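Local atomic coordinates of quinone oxidoreductase (Thermus thermophilus, PDB entry 1IZ0), a protein that probably catalyses the NADPH-dependent reduction of quinones, and binds NADPH. Residues 42-46 against 47-51; 141-144 against 145-149; 262-266 against 267-271. All coordinates share one frame; numbering follows the deposited sequence.

How the interactions relate
The three contacts follow one another along the chain, and each is local. Interaction 1 ends helix 39-46 in the GroES-like part of the chain, on the other side of the chain's centre from interactions 2 and 3; its centre is about 28 Å from that of interaction 2 and about 30 Å from that of interaction 3. Interaction 2 covers helix 137-148 from Ala141 to its end, between strands 128-131 and 152-157 of the parallel sheet. Interaction 3, the turn between helix 251-261 and strand 273-278, touches it, their centres about 11 Å apart: Gln144 OE1 probably takes a hydrogen bond from Arg270 N at 2.7 Å. The helix that begins at the NADPH-binding Ala137 is thereby tied to the turn that leads back toward the mixed sheet.

Interaction 1: 42-46 against 47-51; sequences HLMRL and GAYLT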
# COMPACT_ATOMS: atom_id res chain seq x y z
N HIS A 42 -6.41 8.31 -6.09
CA HIS A 42 -7.79 8.75 -6.25
C HIS A 42 -8.04 10.03 -5.45
O HIS A 42 -8.69 10.95 -5.94
CB HIS A 42 -8.76 7.66 -5.81
CG HIS A 42 -10.18 8.13 -5.70
ND1 HIS A 42 -10.74 8.53 -4.50
CD2 HIS A 42 -11.15 8.29 -6.63
CE1 HIS A 42 -11.99 8.91 -4.70
NE2 HIS A 42 -12.26 8.77 -5.99
N LEU A 43 -7.52 10.08 -4.23
CA LEU A 43 -7.71 11.26 -3.38
C LEU A 43 -6.98 12.48 -3.92
O LEU A 43 -7.44 13.61 -3.76
CB LEU A 43 -7.23 10.98 -1.95
CG LEU A 43 -8.06 9.94 -1.18
CD1 LEU A 43 -7.50 9.78 0.22
CD2 LEU A 43 -9.52 10.39 -1.13
N MSE A 44 -5.84 12.25 -4.56
CA MSE A 44 -5.06 13.35 -5.11
C MSE A 44 -5.75 14.01 -6.29
O MSE A 44 -5.53 15.18 -6.56
CB MSE A 44 -3.67 12.86 -5.51
CG MSE A 44 -2.59 13.35 -4.58
SE MSE A 44 -0.93 12.39 -4.78
CE MSE A 44 -0.53 12.86 -6.62
N ARG A 45 -6.58 13.24 -7.01
CA ARG A 45 -7.31 13.79 -8.15
C ARG A 45 -8.42 14.70 -7.65
O ARG A 45 -8.90 15.57 -8.39
CB ARG A 45 -7.96 12.67 -8.98
CG ARG A 45 -7.01 11.91 -9.84
CD ARG A 45 -7.74 10.84 -10.64
NE ARG A 45 -8.77 11.40 -11.52
CZ ARG A 45 -9.32 10.72 -12.52
NH1 ARG A 45 -8.93 9.47 -12.76
NH2 ARG A 45 -10.25 11.28 -13.29
N LEU A 46 -8.83 14.50 -6.41
CA LEU A 46 -9.89 15.29 -5.81
C LEU A 46 -9.33 16.39 -4.92
O LEU A 46 -10.08 17.22 -4.40
CB LEU A 46 -10.82 14.40 -4.99
CG LEU A 46 -11.38 13.15 -5.67
CD1 LEU A 46 -12.35 12.46 -4.72
CD2 LEU A 46 -12.08 13.53 -6.96
N GLY A 47 -8.02 16.40 -4.74
CA GLY A 47 -7.39 17.40 -3.89
C GLY A 47 -7.72 17.12 -2.44
O GLY A 47 -7.74 18.03 -1.60
N ALA A 48 -7.98 15.85 -2.13
CA ALA A 48 -8.33 15.44 -0.77
C ALA A 48 -7.25 14.60 -0.09
O ALA A 48 -7.55 13.87 0.86
CB ALA A 48 -9.64 14.67 -0.80
N TYR A 49 -6.01 14.69 -0.56
CA TYR A 49 -4.93 13.90 0.03
C TYR A 49 -3.96 14.75 0.86
O TYR A 49 -3.92 15.97 0.73
CB TYR A 49 -4.16 13.16 -1.06
CG TYR A 49 -3.21 12.10 -0.55
CD1 TYR A 49 -1.87 12.10 -0.92
CD2 TYR A 49 -3.66 11.10 0.32
CE1 TYR A 49 -0.99 11.13 -0.44
CE2 TYR A 49 -2.78 10.12 0.81
CZ TYR A 49 -1.45 10.15 0.42
OH TYR A 49 -0.57 9.20 0.90
N LEU A 50 -3.18 14.09 1.72
CA LEU A 50 -2.21 14.79 2.55
C LEU A 50 -1.32 15.69 1.69
O LEU A 50 -1.07 16.84 2.06
CB LEU A 50 -1.36 13.80 3.35
CG LEU A 50 -2.08 12.98 4.42
CD1 LEU A 50 -2.75 13.93 5.41
CD2 LEU A 50 -3.11 12.06 3.79
N THR A 51 -0.83 15.16 0.57
CA THR A 51 -0.00 15.95 -0.34
C THR A 51 -0.96 16.58 -1.35
O THR A 51 -1.84 15.90 -1.88
CB THR A 51 1.02 15.10 -1.14
OG1 THR A 51 0.33 14.18 -1.99
CG2 THR A 51 1.93 14.32 -0.21
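Leu43 and Ala48 are joined by the main backbone bond of this helix end, Ala48 N to Leu43 O at 2.8 Å with an N-H...O angle of 160°. The same oxygen also accepts from Leu46 N, the two donors lying on opposite faces of the carbonyl plane. A weak bond from Gly47 N to Met44 O, 3.3 Å, completes a Schellman motif in which Gly47, at a phi of 71°, is the C-prime residue.

Apolar contacts follow the reversal. Tyr49 turns its CB between two helix residues, meeting Leu43 CB at 3.9 Å and Met44 CG at the same distance, while Leu43 CD1 reaches the ring obliquely near Tyr49 CD2. With CG anti to the backbone N (chi1 -168°), the Tyr49 ring runs on past the helix, and its hydroxyl is hydrogen-bonded to Trp243.

Selenium contacts complete the set. Met44, a selenomethionine bent at chi3, brings SE obliquely to the Tyr49 ring, 5.1 Å from its centroid, in a Met-aromatic contact; SE also lies 3.5 Å from Thr51 OG1.

Chemically, the carbonyl of Leu43, and more weakly that of Met44, is taken up by the turning backbone, while the Met44 side chain and Leu43 pack against the tyrosine stem on the helix that carries the NADPH-binding Phe39.

Interaction 2: 141-144 against 145-149; sequences AAVQ and VARAM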
# COMPACT_ATOMS: atom_id res chain seq x y z
N ALA A 141 -0.65 -7.64 1.53
CA ALA A 141 0.75 -7.35 1.82
C ALA A 141 0.96 -7.42 3.33
O ALA A 141 1.95 -7.97 3.80
CB ALA A 141 1.12 -5.96 1.31
N ALA A 142 0.02 -6.86 4.09
CA ALA A 142 0.13 -6.84 5.55
C ALA A 142 0.17 -8.24 6.14
O ALA A 142 0.98 -8.51 7.03
CB ALA A 142 -1.03 -6.05 6.15
N VAL A 143 -0.69 -9.12 5.65
CA VAL A 143 -0.74 -10.48 6.16
C VAL A 143 0.60 -11.18 5.94
O VAL A 143 1.14 -11.82 6.85
CB VAL A 143 -1.86 -11.31 5.49
CG1 VAL A 143 -1.81 -12.76 5.97
CG2 VAL A 143 -3.22 -10.70 5.83
N GLN A 144 1.14 -11.06 4.73
CA GLN A 144 2.41 -11.69 4.40
C GLN A 144 3.56 -11.13 5.23
O GLN A 144 4.40 -11.88 5.72
CB GLN A 144 2.72 -11.51 2.91
CG GLN A 144 1.76 -12.24 1.98
CD GLN A 144 2.16 -12.11 0.53
OE1 GLN A 144 3.20 -12.63 0.12
NE2 GLN A 144 1.36 -11.40 -0.25
N VAL A 145 3.61 -9.80 5.37
CA VAL A 145 4.68 -9.18 6.13
C VAL A 145 4.59 -9.54 7.61
O VAL A 145 5.60 -9.88 8.23
CB VAL A 145 4.65 -7.65 5.96
CG1 VAL A 145 5.73 -7.01 6.82
CG2 VAL A 145 4.86 -7.30 4.50
N ALA A 146 3.39 -9.48 8.17
CA ALA A 146 3.19 -9.82 9.56
C ALA A 146 3.63 -11.26 9.79
O ALA A 146 4.27 -11.57 10.80
CB ALA A 146 1.72 -9.66 9.94
N ARG A 147 3.30 -12.15 8.86
CA ARG A 147 3.69 -13.55 8.97
C ARG A 147 5.20 -13.70 9.01
O ARG A 147 5.74 -14.43 9.85
CB ARG A 147 3.13 -14.36 7.80
CG ARG A 147 1.66 -14.70 7.91
CD ARG A 147 1.46 -16.01 8.65
NE ARG A 147 1.93 -15.94 10.03
CZ ARG A 147 2.22 -17.01 10.77
NH1 ARG A 147 2.09 -18.23 10.25
NH2 ARG A 147 2.63 -16.86 12.02
N ALA A 148 5.88 -13.02 8.09
CA ALA A 148 7.34 -13.07 8.01
C ALA A 148 7.98 -12.51 9.28
O ALA A 148 9.13 -12.82 9.59
CB ALA A 148 7.83 -12.28 6.81
N MSE A 149 7.24 -11.66 9.99
CA MSE A 149 7.75 -11.07 11.22
C MSE A 149 7.41 -11.97 12.39
O MSE A 149 7.72 -11.65 13.54
CB MSE A 149 7.17 -9.66 11.41
CG MSE A 149 7.64 -8.67 10.35
SE MSE A 149 6.93 -6.88 10.57
CE MSE A 149 7.98 -6.37 12.13
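Val145 reaches the carbonyl oxygen of Ala141, one turn earlier in helix 137-148, with CG2, 3.1 Å away. A chi1 of 177° puts CG1 anti to the backbone N and leaves CG2 beside that nitrogen, where it meets Ala141 O. Ala141 and Val145 both pack on Phe111 of helix 108-120.

Arg147 starts out in a similar way. Its CG approaches Val143 O to 3.1 Å, but bends at chi2 and chi3 then swing the chain off the helix, and NH2 ends in a hydrogen bond to Leu151 O. On another side, Ala146 sets its CB 3.2 Å from Ala142 O; these two small residues face the sheet, Ala142 meeting Val131 and Ala146 meeting both Val129 and Val153, which Val143 also touches. Gln144 points away from the following turn, its chain extended beyond CG, and OE1 accepts a hydrogen bond from Arg270 N.

Beneath the side chains run four successive i to i+4 bonds. Val145 N meets Ala141 O at 2.9 Å, nearly along the C=O axis, and Ala146 N meets Ala142 O at 2.8 Å; Arg147 N and Ala148 N continue the series to Val143 O and Gln144 O.

Ala142, Val143 and Ala146 toward the sheet and Val145 toward helix 108-120 fit the crossover helix of a Rossmann-type beta-alpha-beta unit, strand 128-131, helix 137-148, strand 152-157, whose helix starts at the NADPH-binding Ala137.

Interaction 3: 262-266 against 267-271; sequences LPRLG and RELRP
Arg264 O is gripped by two backbone donors from the following residues, Arg267 N and Leu269 N, each at 3.0 Å. They sit above opposite faces of its carbonyl plane, neither on a lone pair. In return Gly266 N bonds to Leu269 O at 2.9 Å, closing a single bridge between Leu265 and Leu269 round the type II turn from Arg264 to Arg267. Gly266 holds the positive phi of that turn.

Two waters extend this network. One donates to Pro263 O and to Glu268 OE1 and accepts from Arg267 NE at 3.0 Å, in the guanidinium plane; the other donates to Arg267 O and accepts from Arg270 NH1, 2.8 Å from the water. Arg270, bent at chi2 and chi3, folds its CD back to 3.3 Å from Gly266 C, and its NE forms a salt bridge with Glu103.

Farther out, the aliphatic stem of Arg264 carries the packing. Its CB meets Leu269 CG at 3.6 Å, and its CG lies 3.8 Å from Glu268 CG, while NH1 bonds to Phe260 O and the guanidinium makes a cation-pi contact with the Phe260 ring. With an alanine here, Glu268 would probably lose much of its aliphatic cover, and Phe260 both its cation-pi partner and the NH1 bond to its carbonyl. Leu265 CD2 meets Pro271 CD at 3.9 Å, crossing it at about a right angle.

Backbone bonds thus fix the turn, while bound waters link polar side chains to backbone carbonyls on its exposed side and leucines and proline seat its inner side.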
# COMPACT_ATOMS: atom_id res chain seq x y z
N LEU A 262 13.36 -6.94 0.63
CA LEU A 262 13.97 -7.39 -0.62
C LEU A 262 14.42 -8.85 -0.67
O LEU A 262 14.11 -9.56 -1.63
CB LEU A 262 15.14 -6.49 -0.99
CG LEU A 262 14.75 -5.07 -1.39
CD1 LEU A 262 15.99 -4.34 -1.91
CD2 LEU A 262 13.67 -5.11 -2.46
N PRO A 263 15.16 -9.32 0.34
CA PRO A 263 15.58 -10.72 0.26
C PRO A 263 14.38 -11.67 0.25
O PRO A 263 14.52 -12.85 -0.07
CB PRO A 263 16.43 -10.91 1.53
CG PRO A 263 17.01 -9.52 1.75
CD PRO A 263 15.81 -8.63 1.47
N ARG A 264 13.20 -11.16 0.58
CA ARG A 264 12.01 -12.00 0.61
C ARG A 264 11.08 -11.82 -0.59
O ARG A 264 10.16 -12.61 -0.80
CB ARG A 264 11.22 -11.73 1.89
CG ARG A 264 11.95 -12.08 3.17
CD ARG A 264 11.09 -11.74 4.38
NE ARG A 264 11.57 -12.38 5.60
CZ ARG A 264 12.67 -12.00 6.26
NH1 ARG A 264 13.41 -10.99 5.82
NH2 ARG A 264 13.02 -12.66 7.35
N LEU A 265 11.32 -10.78 -1.38
CA LEU A 265 10.49 -10.48 -2.54
C LEU A 265 10.63 -11.56 -3.60
O LEU A 265 11.72 -11.82 -4.10
CB LEU A 265 10.90 -9.14 -3.15
CG LEU A 265 9.81 -8.19 -3.67
CD1 LEU A 265 10.46 -7.23 -4.67
CD2 LEU A 265 8.68 -8.95 -4.33
N GLY A 266 9.50 -12.15 -3.97
CA GLY A 266 9.51 -13.18 -4.98
C GLY A 266 9.61 -14.55 -4.35
O GLY A 266 9.53 -15.56 -5.04
N ARG A 267 9.79 -14.57 -3.03
CA ARG A 267 9.91 -15.82 -2.30
C ARG A 267 8.78 -15.92 -1.29
O ARG A 267 7.67 -16.31 -1.65
CB ARG A 267 11.29 -15.90 -1.63
CG ARG A 267 12.43 -16.12 -2.64
CD ARG A 267 13.84 -16.02 -2.02
NE ARG A 267 14.05 -17.02 -0.97
CZ ARG A 267 14.12 -18.33 -1.19
NH1 ARG A 267 13.99 -18.82 -2.41
NH2 ARG A 267 14.30 -19.15 -0.17
N GLU A 268 9.01 -15.57 -0.03
CA GLU A 268 7.88 -15.65 0.89
C GLU A 268 6.95 -14.44 0.72
O GLU A 268 5.79 -14.48 1.12
CB GLU A 268 8.34 -15.80 2.35
CG GLU A 268 9.60 -15.08 2.73
CD GLU A 268 10.85 -15.87 2.40
OE1 GLU A 268 11.59 -15.45 1.48
OE2 GLU A 268 11.09 -16.91 3.06
N LEU A 269 7.45 -13.37 0.11
CA LEU A 269 6.61 -12.20 -0.11
C LEU A 269 6.23 -12.12 -1.58
O LEU A 269 7.07 -11.84 -2.44
CB LEU A 269 7.33 -10.92 0.32
CG LEU A 269 7.71 -10.87 1.81
CD1 LEU A 269 8.33 -9.51 2.14
CD2 LEU A 269 6.47 -11.11 2.67
N ARG A 270 4.95 -12.36 -1.86
CA ARG A 270 4.46 -12.32 -3.24
C ARG A 270 3.30 -11.35 -3.37
O ARG A 270 2.15 -11.68 -3.04
CB ARG A 270 4.01 -13.73 -3.68
CG ARG A 270 5.09 -14.83 -3.61
CD ARG A 270 6.28 -14.51 -4.51
NE ARG A 270 5.91 -14.37 -5.92
CZ ARG A 270 5.71 -15.39 -6.76
NH1 ARG A 270 5.86 -16.64 -6.35
NH2 ARG A 270 5.36 -15.14 -8.02
N PRO A 271 3.57 -10.13 -3.85
CA PRO A 271 2.54 -9.10 -4.03
C PRO A 271 1.37 -9.67 -4.84
O PRO A 271 1.57 -10.36 -5.84
CB PRO A 271 3.27 -8.01 -4.81
CG PRO A 271 4.70 -8.17 -4.35
CD PRO A 271 4.87 -9.66 -4.35
O HOH W 1 14.11 -15.34 1.51
O HOH W 2 6.93 -17.51 -3.86